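Local coordinates for putative vitamin-B12 independent methionine synthase family protein (Listeria monocytogenes, PDB 1YPX) that probably binds zinc and transfers a methyl group from 5-methyltetrahydropteroyltriglutamate to homocysteine, on a fold resembling a TIM barrel, at residues Met232-His237 / Leu264-Phe269; Gln135-Pro140 / Arg182-Asp187; Lys293-Leu298 / Gln327-Pro332. All coordinates share one frame; numbering follows the deposited sequence.

Interaction 1. Residues Met232-His237 / Leu264-Phe269; sequences MVITMH and LNIDGF
The ring of Phe269 has the terminal CE of Met236 at its edge, in plane, with Leu264 CB also at the rim; Ile266 CG2 lies over one face, 3.5 Å above the plane and offset toward the rim, and Phe261 meets the ring edge-to-face. Met236, a selenomethionine here, reaches this place because CG stands anti to its backbone N (chi1 -176°) and the chain then bends, so that it runs alongside Phe269 in the same direction. Met236 CB approaches Phe269 CE1 obliquely at 3.5 Å. Ile266 crosses Met236 at about a right angle, turning CD1 toward Met236 CB and SE. Its CG2 is the atom on the ring face, so one isoleucine serves both neighbours.

A second flat group in the contact, the carboxylate of Asp267, accepts Ile234 N at 2.9 Å through the anti lone pair of OD2, and the bond is nearly straight, 168° at the hydrogen. Asp267 N returns a bond of 3.2 Å to Ile234 O, so one aspartate answers both polar backbone atoms of Ile234. Further along, Met236 N donates to Gly268 O at 2.9 Å, and Met236 pairs with Phe269 in a parallel bridge, side chains on one face of the sheet.

In this loop before the strand, OD2 takes the N-H of Ile234 where a strand neighbour would offer a carbonyl. Lys228 forms a salt bridge with OD2 and probably favours the ionised carboxylate of Asp267. The Met236-Phe269 pair combines its backbone bonding with apolar packing, to which Leu260 of helix 258-261 adds.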
HETATM    1  N   MSE A 232       7.438   2.358 -13.992  1.00 55.63           N
HETATM    2  CA  MSE A 232       6.435   2.243 -12.952  1.00 54.79           C
HETATM    3  C   MSE A 232       7.091   1.755 -11.666  1.00 52.26           C
HETATM    4  O   MSE A 232       7.935   0.856 -11.686  1.00 52.80           O
HETATM    5  CB  MSE A 232       5.320   1.289 -13.377  1.00 54.81           C
HETATM    6  CG  MSE A 232       4.202   1.175 -12.343  1.00 57.38           C
HETATM    7 SE   MSE A 232       2.831  -0.135 -12.797  1.00 63.09          SE
HETATM    8  CE  MSE A 232       3.974  -1.670 -12.849  1.00 60.58           C
ATOM      9  N   VAL A 233       6.709   2.363 -10.546  1.00 49.57           N
ATOM     10  CA  VAL A 233       7.257   1.991  -9.243  1.00 45.48           C
ATOM     11  C   VAL A 233       6.219   1.141  -8.500  1.00 45.50           C
ATOM     12  O   VAL A 233       5.028   1.454  -8.483  1.00 44.47           O
ATOM     13  CB  VAL A 233       7.607   3.269  -8.413  1.00 44.26           C
ATOM     14  CG1 VAL A 233       8.180   2.887  -7.052  1.00 44.82           C
ATOM     15  CG2 VAL A 233       8.599   4.138  -9.171  1.00 40.07           C
ATOM     16  N   ILE A 234       6.665   0.040  -7.911  1.00 45.55           N
ATOM     17  CA  ILE A 234       5.753  -0.799  -7.160  1.00 44.33           C
ATOM     18  C   ILE A 234       6.283  -1.019  -5.762  1.00 43.28           C
ATOM     19  O   ILE A 234       7.186  -1.819  -5.541  1.00 45.47           O
ATOM     20  CB  ILE A 234       5.512  -2.151  -7.838  1.00 44.36           C
ATOM     21  CG1 ILE A 234       4.718  -1.918  -9.142  1.00 48.37           C
ATOM     22  CG2 ILE A 234       4.770  -3.089  -6.867  1.00 45.69           C
ATOM     23  CD1 ILE A 234       4.144  -3.182  -9.813  1.00 45.05           C
ATOM     24  N   THR A 235       5.726  -0.279  -4.818  1.00 41.71           N
ATOM     25  CA  THR A 235       6.139  -0.379  -3.435  1.00 39.82           C
ATOM     26  C   THR A 235       5.230  -1.336  -2.696  1.00 42.66           C
ATOM     27  O   THR A 235       4.097  -1.610  -3.117  1.00 40.38           O
ATOM     28  CB  THR A 235       6.062   0.988  -2.722  1.00 39.65           C
ATOM     29  OG1 THR A 235       4.734   1.539  -2.854  1.00 36.05           O
ATOM     30  CG2 THR A 235       7.099   1.938  -3.295  1.00 34.63           C
HETATM   31  N   MSE A 236       5.725  -1.823  -1.569  1.00 45.15           N
HETATM   32  CA  MSE A 236       4.960  -2.754  -0.765  1.00 46.85           C
HETATM   33  C   MSE A 236       4.821  -2.308   0.671  1.00 44.44           C
HETATM   34  O   MSE A 236       5.810  -2.041   1.334  1.00 42.59           O
HETATM   35  CB  MSE A 236       5.635  -4.120  -0.784  1.00 53.71           C
HETATM   36  CG  MSE A 236       4.863  -5.197  -0.051  1.00 61.28           C
HETATM   37 SE   MSE A 236       4.761  -6.831  -1.093  1.00 73.22          SE
HETATM   38  CE  MSE A 236       5.611  -8.061   0.157  1.00 70.54           C
ATOM     39  N   HIS A 237       3.592  -2.214   1.151  1.00 44.80           N
ATOM     40  CA  HIS A 237       3.384  -1.856   2.543  1.00 46.60           C
ATOM     41  C   HIS A 237       3.156  -3.146   3.345  1.00 47.47           C
ATOM     42  O   HIS A 237       2.119  -3.800   3.186  1.00 44.49           O
ATOM     43  CB  HIS A 237       2.186  -0.912   2.696  1.00 47.29           C
ATOM     44  CG  HIS A 237       1.835  -0.604   4.119  1.00 50.22           C
ATOM     45  ND1 HIS A 237       2.778  -0.268   5.073  1.00 52.18           N
ATOM     46  CD2 HIS A 237       0.639  -0.587   4.756  1.00 51.12           C
ATOM     47  CE1 HIS A 237       2.179  -0.062   6.231  1.00 50.04           C
ATOM     48  NE2 HIS A 237       0.880  -0.249   6.066  1.00 51.09           N
ATOM     49  N   LEU A 264      12.131 -10.748  -2.849  1.00 64.71           N
ATOM     50  CA  LEU A 264      11.048  -9.955  -3.435  1.00 62.74           C
ATOM     51  C   LEU A 264      11.564  -8.910  -4.420  1.00 60.81           C
ATOM     52  O   LEU A 264      12.393  -8.078  -4.062  1.00 61.42           O
ATOM     53  CB  LEU A 264      10.275  -9.256  -2.320  1.00 63.53           C
ATOM     54  CG  LEU A 264       8.761  -9.354  -2.373  1.00 63.91           C
ATOM     55  CD1 LEU A 264       8.276  -8.842  -3.720  1.00 66.49           C
ATOM     56  CD2 LEU A 264       8.343 -10.792  -2.154  1.00 64.83           C
ATOM     57  N   ASN A 265      11.054  -8.932  -5.649  1.00 58.57           N
ATOM     58  CA  ASN A 265      11.488  -7.983  -6.678  1.00 56.43           C
ATOM     59  C   ASN A 265      10.715  -6.675  -6.686  1.00 56.34           C
ATOM     60  O   ASN A 265      10.232  -6.221  -7.728  1.00 56.73           O
ATOM     61  CB  ASN A 265      11.403  -8.635  -8.050  1.00 53.91           C
ATOM     62  CG  ASN A 265      12.400  -9.743  -8.202  1.00 51.16           C
ATOM     63  OD1 ASN A 265      13.587  -9.541  -7.965  1.00 51.51           O
ATOM     64  ND2 ASN A 265      11.935 -10.918  -8.593  1.00 47.13           N
ATOM     65  N   ILE A 266      10.633  -6.058  -5.514  1.00 55.64           N
ATOM     66  CA  ILE A 266       9.902  -4.818  -5.350  1.00 54.58           C
ATOM     67  C   ILE A 266      10.822  -3.597  -5.230  1.00 55.33           C
ATOM     68  O   ILE A 266      11.963  -3.705  -4.787  1.00 56.27           O
ATOM     69  CB  ILE A 266       8.937  -4.980  -4.146  1.00 53.14           C
ATOM     70  CG1 ILE A 266       7.504  -4.822  -4.638  1.00 54.05           C
ATOM     71  CG2 ILE A 266       9.250  -4.009  -3.038  1.00 49.94           C
ATOM     72  CD1 ILE A 266       6.477  -5.312  -3.657  1.00 54.54           C
ATOM     73  N   ASP A 267      10.331  -2.437  -5.644  1.00 54.78           N
ATOM     74  CA  ASP A 267      11.146  -1.233  -5.610  1.00 53.30           C
ATOM     75  C   ASP A 267      11.382  -0.635  -4.236  1.00 51.10           C
ATOM     76  O   ASP A 267      12.510  -0.294  -3.900  1.00 52.79           O
ATOM     77  CB  ASP A 267      10.539  -0.186  -6.532  1.00 55.88           C
ATOM     78  CG  ASP A 267      10.473  -0.658  -7.957  1.00 58.64           C
ATOM     79  OD1 ASP A 267      11.559  -0.886  -8.536  1.00 61.75           O
ATOM     80  OD2 ASP A 267       9.348  -0.815  -8.490  1.00 57.18           O
ATOM     81  N   GLY A 268      10.324  -0.495  -3.449  1.00 47.08           N
ATOM     82  CA  GLY A 268      10.470   0.062  -2.128  1.00 43.01           C
ATOM     83  C   GLY A 268       9.550  -0.670  -1.190  1.00 43.29           C
ATOM     84  O   GLY A 268       8.620  -1.340  -1.637  1.00 44.35           O
ATOM     85  N   PHE A 269       9.800  -0.529   0.110  1.00 44.11           N
ATOM     86  CA  PHE A 269       9.002  -1.180   1.160  1.00 43.42           C
ATOM     87  C   PHE A 269       8.603  -0.196   2.270  1.00 42.43           C
ATOM     88  O   PHE A 269       9.454   0.494   2.821  1.00 45.38           O
ATOM     89  CB  PHE A 269       9.813  -2.310   1.811  1.00 44.47           C
ATOM     90  CG  PHE A 269       9.722  -3.633   1.106  1.00 45.46           C
ATOM     91  CD1 PHE A 269       8.562  -4.402   1.185  1.00 49.54           C
ATOM     92  CD2 PHE A 269      10.817  -4.144   0.417  1.00 45.60           C
ATOM     93  CE1 PHE A 269       8.496  -5.673   0.590  1.00 51.11           C
ATOM     94  CE2 PHE A 269      10.768  -5.412  -0.182  1.00 46.79           C
ATOM     95  CZ  PHE A 269       9.603  -6.180  -0.093  1.00 48.42           C
TER

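Interaction 2. Residues Gln135-Pro140 / Arg182-Asp187; sequences QTIPSP and RYLQLD
Five backbone hydrogen bonds form the first shell between Gln135-Pro140 and Arg182-Asp187. Gln135 N, Ile137 N and Ser139 N donate to Tyr183 O, Gln185 O and Asp187 O, while Gln185 N and Asp187 N donate back to Gln135 O and Ile137 O. The central bond, Ile137 N to Gln185 O at 2.9 Å, is almost collinear with the C=O (174°), whereas Ser139 N sits above the plane of the Asp187 carbonyl at 3.1 Å. This alternation is a parallel ladder, its short axes at 30°.

On one face, Leu184 CD1 meets Gln135 CG at 3.4 Å, the two chains side by side. Ile137 runs likewise along Leu186, CG1 to CD1 at 3.7 Å, and its CD1 obliquely meets Leu184 CD2. Tyr169 and Phe176 of helix 158-178 pack over Ile137.

Thr136 and Gln185 occupy the other face, with Thr136 CG2 4.2 Å from Gln185 CB. Gln185 OE1 accepts from Thr235 OG1 and Lys134 NZ, which fixes the amide, and its side chain and that of Asp187 touch His237, a possible metal ligand. The connection between these neighbouring parallel strands includes helix 158-178, which packs on them: an elaborated beta-alpha-beta unit of the kind repeated in TIM barrels.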
ATOM      1  N   GLN A 135      -1.486   4.813  -6.191  1.00 35.61           N
ATOM      2  CA  GLN A 135      -2.644   3.930  -6.097  1.00 36.21           C
ATOM      3  C   GLN A 135      -2.283   2.733  -5.209  1.00 37.22           C
ATOM      4  O   GLN A 135      -1.207   2.160  -5.356  1.00 39.89           O
ATOM      5  CB  GLN A 135      -3.059   3.457  -7.506  1.00 37.43           C
ATOM      6  CG  GLN A 135      -4.114   2.337  -7.560  1.00 36.69           C
ATOM      7  CD  GLN A 135      -5.456   2.756  -6.995  1.00 36.39           C
ATOM      8  OE1 GLN A 135      -6.187   3.536  -7.597  1.00 38.13           O
ATOM      9  NE2 GLN A 135      -5.787   2.228  -5.836  1.00 39.00           N
ATOM     10  N   THR A 136      -3.164   2.370  -4.284  1.00 35.22           N
ATOM     11  CA  THR A 136      -2.909   1.242  -3.392  1.00 35.45           C
ATOM     12  C   THR A 136      -3.953   0.144  -3.596  1.00 35.79           C
ATOM     13  O   THR A 136      -5.148   0.424  -3.692  1.00 35.48           O
ATOM     14  CB  THR A 136      -2.983   1.666  -1.873  1.00 36.35           C
ATOM     15  OG1 THR A 136      -4.345   1.971  -1.517  1.00 34.58           O
ATOM     16  CG2 THR A 136      -2.130   2.902  -1.602  1.00 35.56           C
ATOM     17  N   ILE A 137      -3.502  -1.099  -3.674  1.00 34.18           N
ATOM     18  CA  ILE A 137      -4.417  -2.221  -3.800  1.00 35.18           C
ATOM     19  C   ILE A 137      -3.829  -3.280  -2.893  1.00 34.83           C
ATOM     20  O   ILE A 137      -2.662  -3.186  -2.511  1.00 33.07           O
ATOM     21  CB  ILE A 137      -4.504  -2.796  -5.259  1.00 35.75           C
ATOM     22  CG1 ILE A 137      -3.160  -3.406  -5.668  1.00 33.10           C
ATOM     23  CG2 ILE A 137      -4.888  -1.691  -6.246  1.00 34.67           C
ATOM     24  CD1 ILE A 137      -3.168  -3.978  -7.067  1.00 34.32           C
ATOM     25  N   PRO A 138      -4.637  -4.271  -2.488  1.00 35.73           N
ATOM     26  CA  PRO A 138      -4.077  -5.310  -1.623  1.00 37.70           C
ATOM     27  C   PRO A 138      -3.139  -6.170  -2.429  1.00 39.01           C
ATOM     28  O   PRO A 138      -3.223  -6.230  -3.661  1.00 41.46           O
ATOM     29  CB  PRO A 138      -5.304  -6.099  -1.165  1.00 37.87           C
ATOM     30  CG  PRO A 138      -6.305  -5.851  -2.254  1.00 37.79           C
ATOM     31  CD  PRO A 138      -6.102  -4.381  -2.542  1.00 35.44           C
ATOM     32  N   SER A 139      -2.244  -6.827  -1.714  1.00 39.81           N
ATOM     33  CA  SER A 139      -1.267  -7.727  -2.288  1.00 42.24           C
ATOM     34  C   SER A 139      -1.981  -8.978  -2.788  1.00 43.70           C
ATOM     35  O   SER A 139      -2.962  -9.415  -2.203  1.00 46.33           O
ATOM     36  CB  SER A 139      -0.260  -8.108  -1.204  1.00 43.15           C
ATOM     37  OG  SER A 139       0.679  -9.051  -1.675  1.00 45.77           O
ATOM     38  N   PRO A 140      -1.502  -9.576  -3.880  1.00 45.82           N
ATOM     39  CA  PRO A 140      -2.211 -10.776  -4.330  1.00 47.54           C
ATOM     40  C   PRO A 140      -2.256 -11.876  -3.257  1.00 49.70           C
ATOM     41  O   PRO A 140      -3.203 -12.651  -3.204  1.00 49.14           O
ATOM     42  CB  PRO A 140      -1.431 -11.188  -5.583  1.00 44.66           C
ATOM     43  CG  PRO A 140      -0.054 -10.723  -5.294  1.00 45.42           C
ATOM     44  CD  PRO A 140      -0.277  -9.358  -4.665  1.00 46.34           C
ATOM     45  N   ARG A 182       1.995   5.407 -12.322  1.00 44.34           N
ATOM     46  CA  ARG A 182       3.443   5.184 -12.289  1.00 45.48           C
ATOM     47  C   ARG A 182       3.936   4.953 -10.886  1.00 45.44           C
ATOM     48  O   ARG A 182       5.139   4.960 -10.643  1.00 47.43           O
ATOM     49  CB  ARG A 182       4.189   6.373 -12.900  1.00 47.36           C
ATOM     50  CG  ARG A 182       4.831   6.040 -14.233  1.00 50.25           C
ATOM     51  CD  ARG A 182       3.801   5.388 -15.123  1.00 53.04           C
ATOM     52  NE  ARG A 182       3.923   5.782 -16.510  1.00 55.09           N
ATOM     53  CZ  ARG A 182       3.069   5.404 -17.450  1.00 58.23           C
ATOM     54  NH1 ARG A 182       2.046   4.625 -17.124  1.00 58.68           N
ATOM     55  NH2 ARG A 182       3.239   5.806 -18.706  1.00 59.62           N
ATOM     56  N   TYR A 183       2.992   4.749  -9.972  1.00 44.38           N
ATOM     57  CA  TYR A 183       3.301   4.504  -8.568  1.00 43.54           C
ATOM     58  C   TYR A 183       2.153   3.684  -7.944  1.00 43.48           C
ATOM     59  O   TYR A 183       1.110   4.234  -7.556  1.00 42.74           O
ATOM     60  CB  TYR A 183       3.489   5.852  -7.852  1.00 42.47           C
ATOM     61  CG  TYR A 183       4.078   5.796  -6.457  1.00 41.32           C
ATOM     62  CD1 TYR A 183       4.322   6.962  -5.738  1.00 43.00           C
ATOM     63  CD2 TYR A 183       4.306   4.586  -5.821  1.00 43.14           C
ATOM     64  CE1 TYR A 183       4.763   6.922  -4.413  1.00 43.02           C
ATOM     65  CE2 TYR A 183       4.745   4.532  -4.500  1.00 43.69           C
ATOM     66  CZ  TYR A 183       4.966   5.701  -3.797  1.00 43.28           C
ATOM     67  OH  TYR A 183       5.345   5.653  -2.474  1.00 42.40           O
ATOM     68  N   LEU A 184       2.370   2.367  -7.878  1.00 40.52           N
ATOM     69  CA  LEU A 184       1.411   1.411  -7.323  1.00 42.96           C
ATOM     70  C   LEU A 184       1.958   0.751  -6.052  1.00 43.10           C
ATOM     71  O   LEU A 184       3.117   0.342  -5.999  1.00 43.75           O
ATOM     72  CB  LEU A 184       1.094   0.306  -8.344  1.00 44.33           C
ATOM     73  CG  LEU A 184      -0.167  -0.530  -8.033  1.00 46.68           C
ATOM     74  CD1 LEU A 184      -1.399   0.343  -8.274  1.00 45.06           C
ATOM     75  CD2 LEU A 184      -0.232  -1.781  -8.913  1.00 46.76           C
ATOM     76  N   GLN A 185       1.107   0.624  -5.043  1.00 41.47           N
ATOM     77  CA  GLN A 185       1.505   0.035  -3.781  1.00 41.07           C
ATOM     78  C   GLN A 185       0.646  -1.162  -3.358  1.00 42.31           C
ATOM     79  O   GLN A 185      -0.593  -1.109  -3.375  1.00 42.45           O
ATOM     80  CB  GLN A 185       1.481   1.107  -2.694  1.00 39.96           C
ATOM     81  CG  GLN A 185       1.587   0.548  -1.290  1.00 41.50           C
ATOM     82  CD  GLN A 185       2.162   1.549  -0.320  1.00 38.97           C
ATOM     83  OE1 GLN A 185       3.260   2.063  -0.532  1.00 38.48           O
ATOM     84  NE2 GLN A 185       1.427   1.832   0.751  1.00 34.47           N
ATOM     85  N   LEU A 186       1.323  -2.241  -2.978  1.00 42.48           N
ATOM     86  CA  LEU A 186       0.669  -3.468  -2.534  1.00 41.53           C
ATOM     87  C   LEU A 186       0.611  -3.491  -1.008  1.00 44.06           C
ATOM     88  O   LEU A 186       1.644  -3.506  -0.341  1.00 43.89           O
ATOM     89  CB  LEU A 186       1.450  -4.682  -3.045  1.00 36.46           C
ATOM     90  CG  LEU A 186       1.093  -5.312  -4.414  1.00 37.62           C
ATOM     91  CD1 LEU A 186       0.463  -4.293  -5.361  1.00 36.67           C
ATOM     92  CD2 LEU A 186       2.348  -5.909  -5.035  1.00 30.25           C
ATOM     93  N   ASP A 187      -0.600  -3.475  -0.460  1.00 45.24           N
ATOM     94  CA  ASP A 187      -0.765  -3.517   0.982  1.00 47.74           C
ATOM     95  C   ASP A 187      -0.863  -4.975   1.396  1.00 47.77           C
ATOM     96  O   ASP A 187      -1.821  -5.667   1.075  1.00 47.07           O
ATOM     97  CB  ASP A 187      -2.001  -2.717   1.401  1.00 49.32           C
ATOM     98  CG  ASP A 187      -1.727  -1.220   1.442  1.00 52.67           C
ATOM     99  OD1 ASP A 187      -0.805  -0.757   0.726  1.00 54.68           O
ATOM    100  OD2 ASP A 187      -2.428  -0.490   2.182  1.00 56.56           O
TER

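Interaction 3. Residues Lys293-Leu298 / Gln327-Pro332; sequences KIVLGL and QLRLSP
Lys293-Leu298 and Gln327-Pro332 are adjacent parallel strands of the TIM-barrel-like fold, their short axes inclined at 33°. Ile294 pairs with Leu328, Val295 with Arg329 and Leu296 with Leu330.

Among the backbone hydrogen bonds, Leu296 N to Arg329 O is nearly straight at the hydrogen (169°), although Leu296 N lies above the plane of that carbonyl, and Arg329 N reaches Ile294 O at 3.3 Å. At the two ends the bonds Ile294 N to Gln327 O and Ser331 N to Leu296 O are weak.

Apolar contacts lie on both faces. On the face of Ile294, Leu296, Leu328 and Leu330, Ile294 and Leu328 run side by side, CG1 to CD2 at 3.4 Å; helix 310-322 backs this face through Ala319, which touches Leu296 and Leu328. The Leu298 side chain crosses that of Leu330 at about a right angle, CG to CD1 4.1 Å. On the face of Val295, Arg329 and Ser331, Val295 splits its branches: CG2 meets Arg329 CB at 3.5 Å, while CG1, anti to the backbone N (chi1 -174°), packs against Ser331 CB. Ser331 OG bonds to Pro332 O.

The aliphatic part of Lys293 lies over the guanidinium of Arg329, CD 3.8 Å from Arg329 NE, and NZ turns away to Asp291 O. Arg329 is tied down by main-chain oxygens: NE donates to Pro6 O and NH1 to Ser326 O. NH1 also donates to Leu328 O at 3.2 Å, from above the plane of that carbonyl.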
ATOM      1  N   LYS A 293      14.829   0.737  -2.065  1.00 60.16           N
ATOM      2  CA  LYS A 293      14.650   1.733  -1.017  1.00 59.52           C
ATOM      3  C   LYS A 293      13.582   1.296  -0.029  1.00 57.82           C
ATOM      4  O   LYS A 293      12.525   0.816  -0.428  1.00 58.60           O
ATOM      5  CB  LYS A 293      14.297   3.087  -1.637  1.00 59.93           C
ATOM      6  CG  LYS A 293      13.180   3.028  -2.666  1.00 63.25           C
ATOM      7  CD  LYS A 293      13.203   4.237  -3.603  1.00 63.50           C
ATOM      8  CE  LYS A 293      14.385   4.199  -4.575  1.00 63.83           C
ATOM      9  NZ  LYS A 293      14.342   3.040  -5.507  1.00 62.98           N
ATOM     10  N   ILE A 294      13.869   1.440   1.262  1.00 55.13           N
ATOM     11  CA  ILE A 294      12.905   1.046   2.288  1.00 52.90           C
ATOM     12  C   ILE A 294      12.449   2.253   3.114  1.00 51.15           C
ATOM     13  O   ILE A 294      13.236   2.928   3.778  1.00 50.88           O
ATOM     14  CB  ILE A 294      13.478  -0.062   3.247  1.00 52.01           C
ATOM     15  CG1 ILE A 294      14.455   0.540   4.230  1.00 51.43           C
ATOM     16  CG2 ILE A 294      14.165  -1.175   2.469  1.00 47.92           C
ATOM     17  CD1 ILE A 294      13.839   0.688   5.576  1.00 52.79           C
ATOM     18  N   VAL A 295      11.163   2.541   3.046  1.00 48.57           N
ATOM     19  CA  VAL A 295      10.613   3.651   3.789  1.00 47.60           C
ATOM     20  C   VAL A 295      10.461   3.230   5.242  1.00 47.75           C
ATOM     21  O   VAL A 295       9.975   2.132   5.531  1.00 48.26           O
ATOM     22  CB  VAL A 295       9.257   4.041   3.195  1.00 47.38           C
ATOM     23  CG1 VAL A 295       8.719   5.303   3.856  1.00 45.87           C
ATOM     24  CG2 VAL A 295       9.417   4.217   1.694  1.00 44.67           C
ATOM     25  N   LEU A 296      10.898   4.108   6.144  1.00 47.01           N
ATOM     26  CA  LEU A 296      10.848   3.886   7.592  1.00 46.84           C
ATOM     27  C   LEU A 296       9.658   4.644   8.187  1.00 47.60           C
ATOM     28  O   LEU A 296       9.639   5.877   8.192  1.00 48.48           O
ATOM     29  CB  LEU A 296      12.154   4.390   8.239  1.00 45.97           C
ATOM     30  CG  LEU A 296      13.491   3.770   7.794  1.00 44.33           C
ATOM     31  CD1 LEU A 296      14.647   4.688   8.178  1.00 46.39           C
ATOM     32  CD2 LEU A 296      13.659   2.400   8.432  1.00 43.01           C
ATOM     33  N   GLY A 297       8.667   3.910   8.683  1.00 48.47           N
ATOM     34  CA  GLY A 297       7.496   4.549   9.255  1.00 50.40           C
ATOM     35  C   GLY A 297       7.727   4.869  10.710  1.00 54.20           C
ATOM     36  O   GLY A 297       7.213   4.180  11.595  1.00 55.84           O
ATOM     37  N   LEU A 298       8.499   5.922  10.960  1.00 56.12           N
ATOM     38  CA  LEU A 298       8.835   6.334  12.321  1.00 56.00           C
ATOM     39  C   LEU A 298       7.894   7.365  12.927  1.00 57.86           C
ATOM     40  O   LEU A 298       8.066   7.741  14.083  1.00 59.68           O
ATOM     41  CB  LEU A 298      10.261   6.886  12.352  1.00 52.63           C
ATOM     42  CG  LEU A 298      11.290   6.059  11.582  1.00 51.79           C
ATOM     43  CD1 LEU A 298      12.678   6.667  11.754  1.00 48.82           C
ATOM     44  CD2 LEU A 298      11.264   4.630  12.086  1.00 49.91           C
ATOM     45  N   GLN A 327      19.407   5.463   0.164  1.00 62.67           N
ATOM     46  CA  GLN A 327      18.253   4.673  -0.212  1.00 60.93           C
ATOM     47  C   GLN A 327      17.263   4.429   0.911  1.00 59.12           C
ATOM     48  O   GLN A 327      16.685   3.356   1.004  1.00 59.63           O
ATOM     49  CB  GLN A 327      18.704   3.339  -0.819  1.00 62.81           C
ATOM     50  CG  GLN A 327      19.871   2.683  -0.093  1.00 65.27           C
ATOM     51  CD  GLN A 327      20.294   1.380  -0.735  1.00 64.32           C
ATOM     52  OE1 GLN A 327      19.511   0.434  -0.813  1.00 66.79           O
ATOM     53  NE2 GLN A 327      21.535   1.324  -1.202  1.00 65.20           N
ATOM     54  N   LEU A 328      17.060   5.422   1.765  1.00 56.93           N
ATOM     55  CA  LEU A 328      16.098   5.271   2.845  1.00 53.39           C
ATOM     56  C   LEU A 328      15.077   6.401   2.742  1.00 51.40           C
ATOM     57  O   LEU A 328      15.381   7.501   2.261  1.00 48.27           O
ATOM     58  CB  LEU A 328      16.806   5.281   4.214  1.00 53.83           C
ATOM     59  CG  LEU A 328      17.749   4.110   4.557  1.00 54.51           C
ATOM     60  CD1 LEU A 328      18.346   4.288   5.951  1.00 53.29           C
ATOM     61  CD2 LEU A 328      16.983   2.796   4.491  1.00 54.09           C
ATOM     62  N   ARG A 329      13.853   6.108   3.165  1.00 50.72           N
ATOM     63  CA  ARG A 329      12.766   7.085   3.125  1.00 49.22           C
ATOM     64  C   ARG A 329      12.052   7.119   4.465  1.00 46.80           C
ATOM     65  O   ARG A 329      12.187   6.205   5.261  1.00 45.87           O
ATOM     66  CB  ARG A 329      11.766   6.745   2.013  1.00 48.93           C
ATOM     67  CG  ARG A 329      12.150   7.245   0.610  1.00 49.10           C
ATOM     68  CD  ARG A 329      13.458   6.682   0.143  1.00 51.91           C
ATOM     69  NE  ARG A 329      13.833   7.149  -1.191  1.00 55.04           N
ATOM     70  CZ  ARG A 329      15.092   7.303  -1.596  1.00 55.37           C
ATOM     71  NH1 ARG A 329      16.100   7.042  -0.781  1.00 53.91           N
ATOM     72  NH2 ARG A 329      15.351   7.698  -2.825  1.00 57.95           N
ATOM     73  N   LEU A 330      11.299   8.186   4.689  1.00 45.65           N
ATOM     74  CA  LEU A 330      10.570   8.398   5.918  1.00 44.56           C
ATOM     75  C   LEU A 330       9.074   8.492   5.630  1.00 45.82           C
ATOM     76  O   LEU A 330       8.660   8.771   4.501  1.00 46.63           O
ATOM     77  CB  LEU A 330      11.056   9.695   6.544  1.00 42.81           C
ATOM     78  CG  LEU A 330      10.421  10.125   7.863  1.00 41.57           C
ATOM     79  CD1 LEU A 330      10.729   9.096   8.919  1.00 39.76           C
ATOM     80  CD2 LEU A 330      10.953  11.502   8.262  1.00 38.80           C
ATOM     81  N   SER A 331       8.262   8.265   6.654  1.00 46.77           N
ATOM     82  CA  SER A 331       6.819   8.335   6.498  1.00 47.05           C
ATOM     83  C   SER A 331       6.233   8.002   7.824  1.00 47.16           C
ATOM     84  O   SER A 331       6.949   7.627   8.739  1.00 49.97           O
ATOM     85  CB  SER A 331       6.327   7.267   5.543  1.00 48.08           C
ATOM     86  OG  SER A 331       6.280   6.024   6.224  1.00 47.00           O
ATOM     87  N   PRO A 332       4.915   8.150   7.956  1.00 48.69           N
ATOM     88  CA  PRO A 332       4.338   7.801   9.256  1.00 49.46           C
ATOM     89  C   PRO A 332       4.225   6.266   9.247  1.00 50.83           C
ATOM     90  O   PRO A 332       4.329   5.662   8.184  1.00 49.19           O
ATOM     91  CB  PRO A 332       3.005   8.553   9.266  1.00 47.88           C
ATOM     92  CG  PRO A 332       2.680   8.748   7.814  1.00 48.48           C
ATOM     93  CD  PRO A 332       3.994   8.956   7.135  1.00 47.29           C
TER

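All three contacts are buried and belong to one parallel sheet; interaction 2 lies nearest the centre of the chain, interaction 3 farthest. Interactions 1 and 2 hold neighbouring strands: His237 N probably bonds to Leu186 O. On its other side interaction 1 adjoins interaction 3, Phe269 O probably accepting Val295 N. Interactions 2 and 3 do not touch, their centres about 17 Å apart. Chemistry follows place: 135-140 with 182-187 is a regular backbone ladder, 232-237 with 264-269 begins with a carboxylate in a loop before one firm bridge, and 293-298 with 327-332 has weak bonds at its ends and a partly exposed lysine beside a buried arginine.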